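Local structure of gamma-glutamyltranspeptidase (Streptomyces lincolnensis, 6J3A) at residues G279-Q284 with L311-R316; E317-D322 with G358-R363; G503-Q508 with H539-P544. The protein is an LmbA-like homologue of gamma-glutamyltranspeptidases in the Ntn-hydrolase clan and probably cleaves or transfers gamma-glutamyl-type groups. All coordinates share one frame; numbering follows the deposited sequence.

Interaction 1 (G279-Q284 with L311-R316); sequences GPVLLQ and LAMADR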
# COMPACT_ATOMS: atom_id res chain seq x y z
N GLY A 279 18.91 -15.06 16.21
CA GLY A 279 19.05 -15.13 14.75
C GLY A 279 19.37 -16.50 14.19
O GLY A 279 18.64 -17.01 13.32
N PRO A 280 20.43 -17.13 14.71
CA PRO A 280 20.83 -18.46 14.28
C PRO A 280 19.81 -19.59 14.39
O PRO A 280 19.99 -20.62 13.74
CB PRO A 280 22.04 -18.74 15.15
CG PRO A 280 22.66 -17.39 15.33
CD PRO A 280 21.46 -16.51 15.56
N VAL A 281 18.74 -19.41 15.17
CA VAL A 281 17.72 -20.45 15.31
C VAL A 281 16.95 -20.71 14.01
O VAL A 281 16.44 -21.82 13.80
CB VAL A 281 16.77 -20.16 16.50
CG1 VAL A 281 15.61 -19.25 16.12
CG2 VAL A 281 16.24 -21.46 17.08
N LEU A 282 16.85 -19.68 13.16
CA LEU A 282 16.32 -19.82 11.79
C LEU A 282 17.24 -20.73 10.98
O LEU A 282 16.79 -21.69 10.34
CB LEU A 282 16.18 -18.45 11.10
CG LEU A 282 15.30 -18.39 9.83
CD1 LEU A 282 14.68 -17.01 9.62
CD2 LEU A 282 16.04 -18.84 8.57
N LEU A 283 18.53 -20.42 11.04
CA LEU A 283 19.56 -21.20 10.35
C LEU A 283 19.55 -22.68 10.83
O LEU A 283 19.64 -23.59 10.01
CB LEU A 283 20.94 -20.55 10.52
CG LEU A 283 21.12 -19.05 10.20
CD1 LEU A 283 22.53 -18.54 10.40
CD2 LEU A 283 20.71 -18.79 8.77
N GLN A 284 19.40 -22.90 12.13
CA GLN A 284 19.31 -24.27 12.68
C GLN A 284 18.09 -25.02 12.17
O GLN A 284 18.15 -26.22 11.94
CB GLN A 284 19.30 -24.25 14.22
CG GLN A 284 20.68 -24.06 14.83
CD GLN A 284 20.80 -24.59 16.24
OE1 GLN A 284 21.19 -23.86 17.15
NE2 GLN A 284 20.48 -25.88 16.43
N LEU A 311 13.08 -28.36 18.29
CA LEU A 311 14.44 -28.82 18.49
C LEU A 311 15.45 -27.69 18.34
O LEU A 311 16.45 -27.66 19.05
CB LEU A 311 14.78 -29.96 17.52
CG LEU A 311 13.91 -31.23 17.60
CD1 LEU A 311 14.23 -32.15 16.43
CD2 LEU A 311 14.10 -31.96 18.92
N ALA A 312 15.22 -26.77 17.41
CA ALA A 312 16.12 -25.63 17.23
C ALA A 312 16.01 -24.66 18.40
O ALA A 312 17.01 -24.10 18.82
CB ALA A 312 15.86 -24.91 15.91
N MET A 313 14.80 -24.48 18.92
CA MET A 313 14.56 -23.59 20.07
C MET A 313 15.20 -24.10 21.35
O MET A 313 15.73 -23.34 22.15
CB MET A 313 13.06 -23.39 20.27
CG MET A 313 12.43 -22.47 19.23
SD MET A 313 13.13 -20.80 19.14
CE MET A 313 11.77 -19.86 19.80
N ALA A 314 15.15 -25.41 21.54
CA ALA A 314 15.82 -26.08 22.65
C ALA A 314 17.30 -25.77 22.66
O ALA A 314 17.88 -25.49 23.71
CB ALA A 314 15.60 -27.58 22.54
N ASP A 315 17.90 -25.83 21.47
CA ASP A 315 19.31 -25.52 21.30
C ASP A 315 19.57 -24.04 21.56
O ASP A 315 20.56 -23.69 22.17
CB ASP A 315 19.81 -25.92 19.90
CG ASP A 315 20.27 -27.39 19.82
OD1 ASP A 315 20.37 -28.08 20.86
OD2 ASP A 315 20.55 -27.85 18.68
N ARG A 316 18.65 -23.19 21.10
CA ARG A 316 18.68 -21.76 21.41
C ARG A 316 18.76 -21.49 22.93
O ARG A 316 19.61 -20.73 23.40
CB ARG A 316 17.46 -21.06 20.84
CG ARG A 316 17.46 -19.55 21.03
CD ARG A 316 16.10 -18.93 20.78
NE ARG A 316 15.24 -18.99 21.97
CZ ARG A 316 14.10 -18.31 22.13
NH1 ARG A 316 13.40 -18.45 23.25
NH2 ARG A 316 13.67 -17.47 21.19
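D315 OD2 is gripped by several groups. Q284 NE2 donates to it across the contact at 3.0 Å, with an N-H...O angle of 153°. Y336 OH also hydrogen-bonds to this oxygen, and R340 adds a long, weak ion pair. The setting is helix-on-helix packing in the Ntn-hydrolase fold of the family. The helical segments 280-284 and 311-316 run roughly antiparallel at 140°, with their axes 9.0 Å apart at closest approach. Next to this contact, L282 and L283 of helix 280-288 rest on strand 268-272.

The Q284 chain is extended beyond CG and crosses D315 at about a right angle. D315 OD2 lies in the amide plane and offers its anti lone pair, turned away from OD1. Q284 OE1 bonds to Y320 OH, so partners at both ends fix the rotation of the amide, while R316 NH2 continues to a salt bridge with D504.

Beside this polar pair the packing is apolar. A312 CB sits 3.9 Å from Q284 CB and 3.7 Å from V281 CG2. V281 CG1 sits between its backbone N and carbonyl carbon (chi1 86°), which leaves CG2, anti to N, facing A312. V281 CG2 comes within 3.3 Å of A312 O and is 3.8 Å from M313 SD. M313 CE lies 3.3 Å above the plane of the R316 guanidinium, offset toward its rim.

Interaction 2 (E317-D322 with G358-R363); sequences EAWYGD and GGRTAR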
# COMPACT_ATOMS: atom_id res chain seq x y z
N GLU A 317 17.86 -22.13 23.67
CA GLU A 317 17.80 -21.98 25.12
C GLU A 317 19.05 -22.50 25.84
O GLU A 317 19.57 -21.85 26.75
CB GLU A 317 16.58 -22.72 25.68
CG GLU A 317 16.32 -22.44 27.15
CD GLU A 317 16.21 -20.96 27.45
OE1 GLU A 317 15.45 -20.27 26.74
OE2 GLU A 317 16.91 -20.48 28.35
N ALA A 318 19.48 -23.68 25.43
CA ALA A 318 20.67 -24.33 26.00
C ALA A 318 21.98 -23.63 25.69
O ALA A 318 22.83 -23.51 26.56
CB ALA A 318 20.74 -25.78 25.54
N TRP A 319 22.13 -23.17 24.45
CA TRP A 319 23.44 -22.76 23.93
C TRP A 319 23.62 -21.28 23.64
O TRP A 319 24.76 -20.80 23.64
CB TRP A 319 23.80 -23.61 22.70
CG TRP A 319 23.82 -25.08 23.04
CD1 TRP A 319 22.95 -26.04 22.61
CD2 TRP A 319 24.73 -25.74 23.91
NE1 TRP A 319 23.27 -27.26 23.15
CE2 TRP A 319 24.36 -27.10 23.97
CE3 TRP A 319 25.84 -25.30 24.67
CZ2 TRP A 319 25.05 -28.03 24.74
CZ3 TRP A 319 26.52 -26.22 25.44
CH2 TRP A 319 26.13 -27.58 25.46
N TYR A 320 22.53 -20.54 23.39
CA TYR A 320 22.67 -19.15 22.90
C TYR A 320 22.82 -18.17 24.04
O TYR A 320 22.33 -18.38 25.15
CB TYR A 320 21.50 -18.70 22.03
CG TYR A 320 21.35 -19.38 20.68
CD1 TYR A 320 21.79 -20.69 20.45
CD2 TYR A 320 20.69 -18.72 19.64
CE1 TYR A 320 21.60 -21.30 19.22
CE2 TYR A 320 20.49 -19.34 18.41
CZ TYR A 320 20.95 -20.63 18.21
OH TYR A 320 20.77 -21.24 16.99
N GLY A 321 23.49 -17.06 23.72
CA GLY A 321 23.76 -16.02 24.69
C GLY A 321 25.04 -15.29 24.37
O GLY A 321 25.66 -15.52 23.32
N ASP A 322 25.43 -14.39 25.27
CA ASP A 322 26.69 -13.64 25.14
C ASP A 322 27.60 -13.75 26.37
O ASP A 322 28.62 -13.06 26.43
CB ASP A 322 26.38 -12.17 24.86
CG ASP A 322 27.55 -11.43 24.25
OD1 ASP A 322 28.26 -11.99 23.38
OD2 ASP A 322 27.75 -10.25 24.62
N GLY A 358 29.28 -31.33 19.67
CA GLY A 358 30.66 -31.71 20.00
C GLY A 358 30.80 -32.55 21.25
O GLY A 358 31.86 -32.55 21.89
N GLY A 359 29.73 -33.26 21.61
CA GLY A 359 29.67 -34.02 22.86
C GLY A 359 29.39 -33.21 24.13
O GLY A 359 29.25 -33.81 25.20
N ARG A 360 29.28 -31.88 24.02
CA ARG A 360 29.05 -31.02 25.19
C ARG A 360 27.69 -31.31 25.82
O ARG A 360 26.71 -31.53 25.10
CB ARG A 360 29.16 -29.54 24.82
CG ARG A 360 30.59 -29.06 24.62
CD ARG A 360 30.66 -27.53 24.50
NE ARG A 360 31.68 -27.11 23.53
CZ ARG A 360 31.61 -27.32 22.21
NH1 ARG A 360 32.59 -26.91 21.42
NH2 ARG A 360 30.56 -27.94 21.66
N THR A 361 27.64 -31.34 27.15
CA THR A 361 26.41 -31.59 27.89
C THR A 361 25.67 -30.27 28.03
O THR A 361 26.26 -29.25 28.41
CB THR A 361 26.67 -32.16 29.30
OG1 THR A 361 27.62 -33.23 29.23
CG2 THR A 361 25.37 -32.68 29.93
N ALA A 362 24.37 -30.31 27.73
CA ALA A 362 23.51 -29.14 27.78
C ALA A 362 23.18 -28.79 29.23
O ALA A 362 22.67 -29.63 29.98
CB ALA A 362 22.24 -29.41 27.00
N ARG A 363 23.47 -27.55 29.61
CA ARG A 363 23.09 -27.04 30.93
C ARG A 363 22.03 -25.96 30.79
O ARG A 363 22.23 -24.93 30.13
CB ARG A 363 24.28 -26.50 31.73
CG ARG A 363 24.15 -26.82 33.23
CD ARG A 363 24.55 -25.69 34.15
NE ARG A 363 25.99 -25.53 34.24
CZ ARG A 363 26.63 -24.76 35.13
NH1 ARG A 363 27.96 -24.70 35.10
NH2 ARG A 363 25.95 -24.06 36.04
O HOH W 1 21.29 -22.33 29.09
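W319 reaches from the last turn of helix 299-319 to the loop residues R360, T361 and A362. At CB the side chain starts out along the flank of the contact. CG then lies anti to the carbonyl carbon (chi1 -58°), which carries the indole over to the loop. On the five-membered ring, NE1 bonds to the carbonyl O of G355, and P357 also touches the indole. On the six-membered ring, W319 CZ2 is 3.6 Å from A362 CA and 3.9 Å from A362 CB. At the tip, W319 CH2 approaches T361 O at 3.4 Å and R360 CB at 3.7 Å. The loop atoms meet the ring obliquely. A318 CB of the same helix covers one face, offset toward the rim, and is 4.2 Å from A362 CB.

The R360 guanidinium leads away from the indole and makes a salt bridge with E330. Water 1 lies 2.9 Å from E317 O and 3.0 Å from R363 O. It can donate to either, but other acceptors compete for its protons.

The helix ends here: Y320 is the first residue after it to leave helical angles. This is surface packing at a helix C-terminus: an aromatic side chain of the final turn, laid against an irregular loop.

Interaction 3 (G503-Q508 with H539-P544); sequences GDQQDQ and HNDSFP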
# COMPACT_ATOMS: atom_id res chain seq x y z
N GLY A 503 8.61 -11.18 19.02
CA GLY A 503 9.33 -11.90 20.08
C GLY A 503 9.85 -13.27 19.70
O GLY A 503 10.72 -13.41 18.83
N ASP A 504 9.31 -14.30 20.36
CA ASP A 504 9.71 -15.69 20.10
C ASP A 504 9.11 -16.27 18.82
O ASP A 504 9.51 -17.35 18.39
CB ASP A 504 9.35 -16.57 21.30
CG ASP A 504 10.15 -16.22 22.53
OD1 ASP A 504 11.38 -16.03 22.42
OD2 ASP A 504 9.55 -16.11 23.61
N GLN A 505 8.17 -15.55 18.23
CA GLN A 505 7.63 -15.93 16.92
C GLN A 505 8.45 -15.40 15.73
O GLN A 505 8.28 -15.90 14.62
CB GLN A 505 6.17 -15.49 16.80
CG GLN A 505 5.22 -16.12 17.82
CD GLN A 505 5.15 -15.36 19.14
OE1 GLN A 505 4.48 -14.34 19.25
NE2 GLN A 505 5.82 -15.88 20.16
N GLN A 506 9.33 -14.41 15.96
CA GLN A 506 10.07 -13.73 14.87
C GLN A 506 10.73 -14.67 13.86
O GLN A 506 10.45 -14.58 12.66
CB GLN A 506 11.16 -12.81 15.43
CG GLN A 506 10.66 -11.50 16.01
CD GLN A 506 11.70 -10.39 15.98
OE1 GLN A 506 11.74 -9.55 16.88
NE2 GLN A 506 12.51 -10.37 14.94
N ASP A 507 11.59 -15.55 14.35
CA ASP A 507 12.27 -16.53 13.48
C ASP A 507 11.51 -17.85 13.30
O ASP A 507 12.08 -18.82 12.81
CB ASP A 507 13.70 -16.81 13.96
CG ASP A 507 14.72 -15.84 13.41
OD1 ASP A 507 14.50 -15.23 12.34
OD2 ASP A 507 15.77 -15.69 14.07
N GLN A 508 10.25 -17.90 13.72
CA GLN A 508 9.34 -18.96 13.27
C GLN A 508 8.63 -18.45 12.02
O GLN A 508 8.64 -19.07 10.95
CB GLN A 508 8.32 -19.32 14.36
CG GLN A 508 8.92 -19.64 15.72
CD GLN A 508 7.89 -20.22 16.68
OE1 GLN A 508 7.23 -21.22 16.36
NE2 GLN A 508 7.74 -19.60 17.85
N HIS A 539 2.76 -20.59 14.70
CA HIS A 539 3.91 -20.66 15.61
C HIS A 539 3.64 -21.68 16.69
O HIS A 539 2.48 -22.04 16.93
CB HIS A 539 4.19 -19.31 16.27
CG HIS A 539 3.19 -18.91 17.31
ND1 HIS A 539 3.46 -18.95 18.67
CD2 HIS A 539 1.93 -18.44 17.20
CE1 HIS A 539 2.40 -18.53 19.34
NE2 HIS A 539 1.46 -18.21 18.47
N ASN A 540 4.70 -22.13 17.36
CA ASN A 540 4.57 -22.92 18.60
C ASN A 540 5.10 -22.15 19.80
O ASN A 540 5.84 -21.17 19.65
CB ASN A 540 5.24 -24.29 18.46
CG ASN A 540 6.75 -24.25 18.64
OD1 ASN A 540 7.24 -24.20 19.77
ND2 ASN A 540 7.48 -24.31 17.54
N ASP A 541 4.71 -22.61 21.00
CA ASP A 541 5.19 -22.03 22.27
C ASP A 541 5.76 -23.10 23.20
O ASP A 541 5.75 -22.94 24.43
CB ASP A 541 4.05 -21.29 23.00
CG ASP A 541 3.67 -19.98 22.35
OD1 ASP A 541 4.56 -19.14 22.06
OD2 ASP A 541 2.46 -19.79 22.16
N SER A 542 6.30 -24.18 22.62
CA SER A 542 6.83 -25.30 23.41
C SER A 542 8.32 -25.13 23.70
O SER A 542 9.16 -25.91 23.26
CB SER A 542 6.53 -26.63 22.71
OG SER A 542 6.81 -27.71 23.57
N PHE A 543 8.62 -24.10 24.47
CA PHE A 543 9.97 -23.72 24.90
C PHE A 543 9.82 -22.55 25.88
O PHE A 543 8.79 -21.88 25.84
CB PHE A 543 10.82 -23.29 23.69
CG PHE A 543 10.16 -22.23 22.86
CD1 PHE A 543 10.19 -20.90 23.27
CD2 PHE A 543 9.48 -22.56 21.70
CE1 PHE A 543 9.55 -19.92 22.53
CE2 PHE A 543 8.86 -21.59 20.94
CZ PHE A 543 8.89 -20.26 21.36
N PRO A 544 10.82 -22.29 26.74
CA PRO A 544 10.70 -21.14 27.65
C PRO A 544 10.76 -19.79 26.93
O PRO A 544 11.72 -19.52 26.20
CB PRO A 544 11.91 -21.29 28.58
CG PRO A 544 12.85 -22.16 27.85
CD PRO A 544 12.01 -23.09 27.03
O HOH W 2 6.32 -23.52 15.24
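A glutamine amide docks on the backbone of an edge strand here: Q508, early in helix 506-519, meets N540 of strand 538-540. That strand is outermost, within this chain, in a small mixed sheet. The segment 503-508 begins at the second glycine of a Gly-Gly pair that in related transpeptidases lines the oxyanion hole.

N540 N donates to Q508 OE1 at 2.9 Å, with a nearly straight angle of 169°. Q508 NE2 donates to N540 O at 3.1 Å and to D504 O at 2.9 Å. Both acceptors lie close to the amide plane, so the group is held flat. Water 2 donates to Q508 OE1 and accepts from N540 ND2, each at 2.7 Å. N540 OD1 takes the backbone N of S542, an Asx turn spanning residues 540-542.

Q505 CG lies over one face of the H539 ring, a CH-pi contact 3.7 Å from the centroid. D541 is anchored by a salt bridge to R553. D504 OD2 accepts from the backbone N of S546. D504 CB meets the F543 ring at its edge, 3.6 Å from CE1.

Helix 299-319 joins the three contacts. Interactions 1 and 2 use successive parts of it, and M313 and E317 on it touch F543 and P544 of interaction 3. Interaction 1 is fully buried and mixes apolar helix packing with one buried amide-carboxylate bond. Interaction 3 is partly buried and combines amide-to-backbone hydrogen bonds with ring contacts. Interaction 2 lies at the surface and rests on van der Waals packing with a bridging water. Direct polar links also tie the contacts together: a salt bridge joins interactions 1 and 3, and a probable hydrogen bond joins interactions 1 and 2.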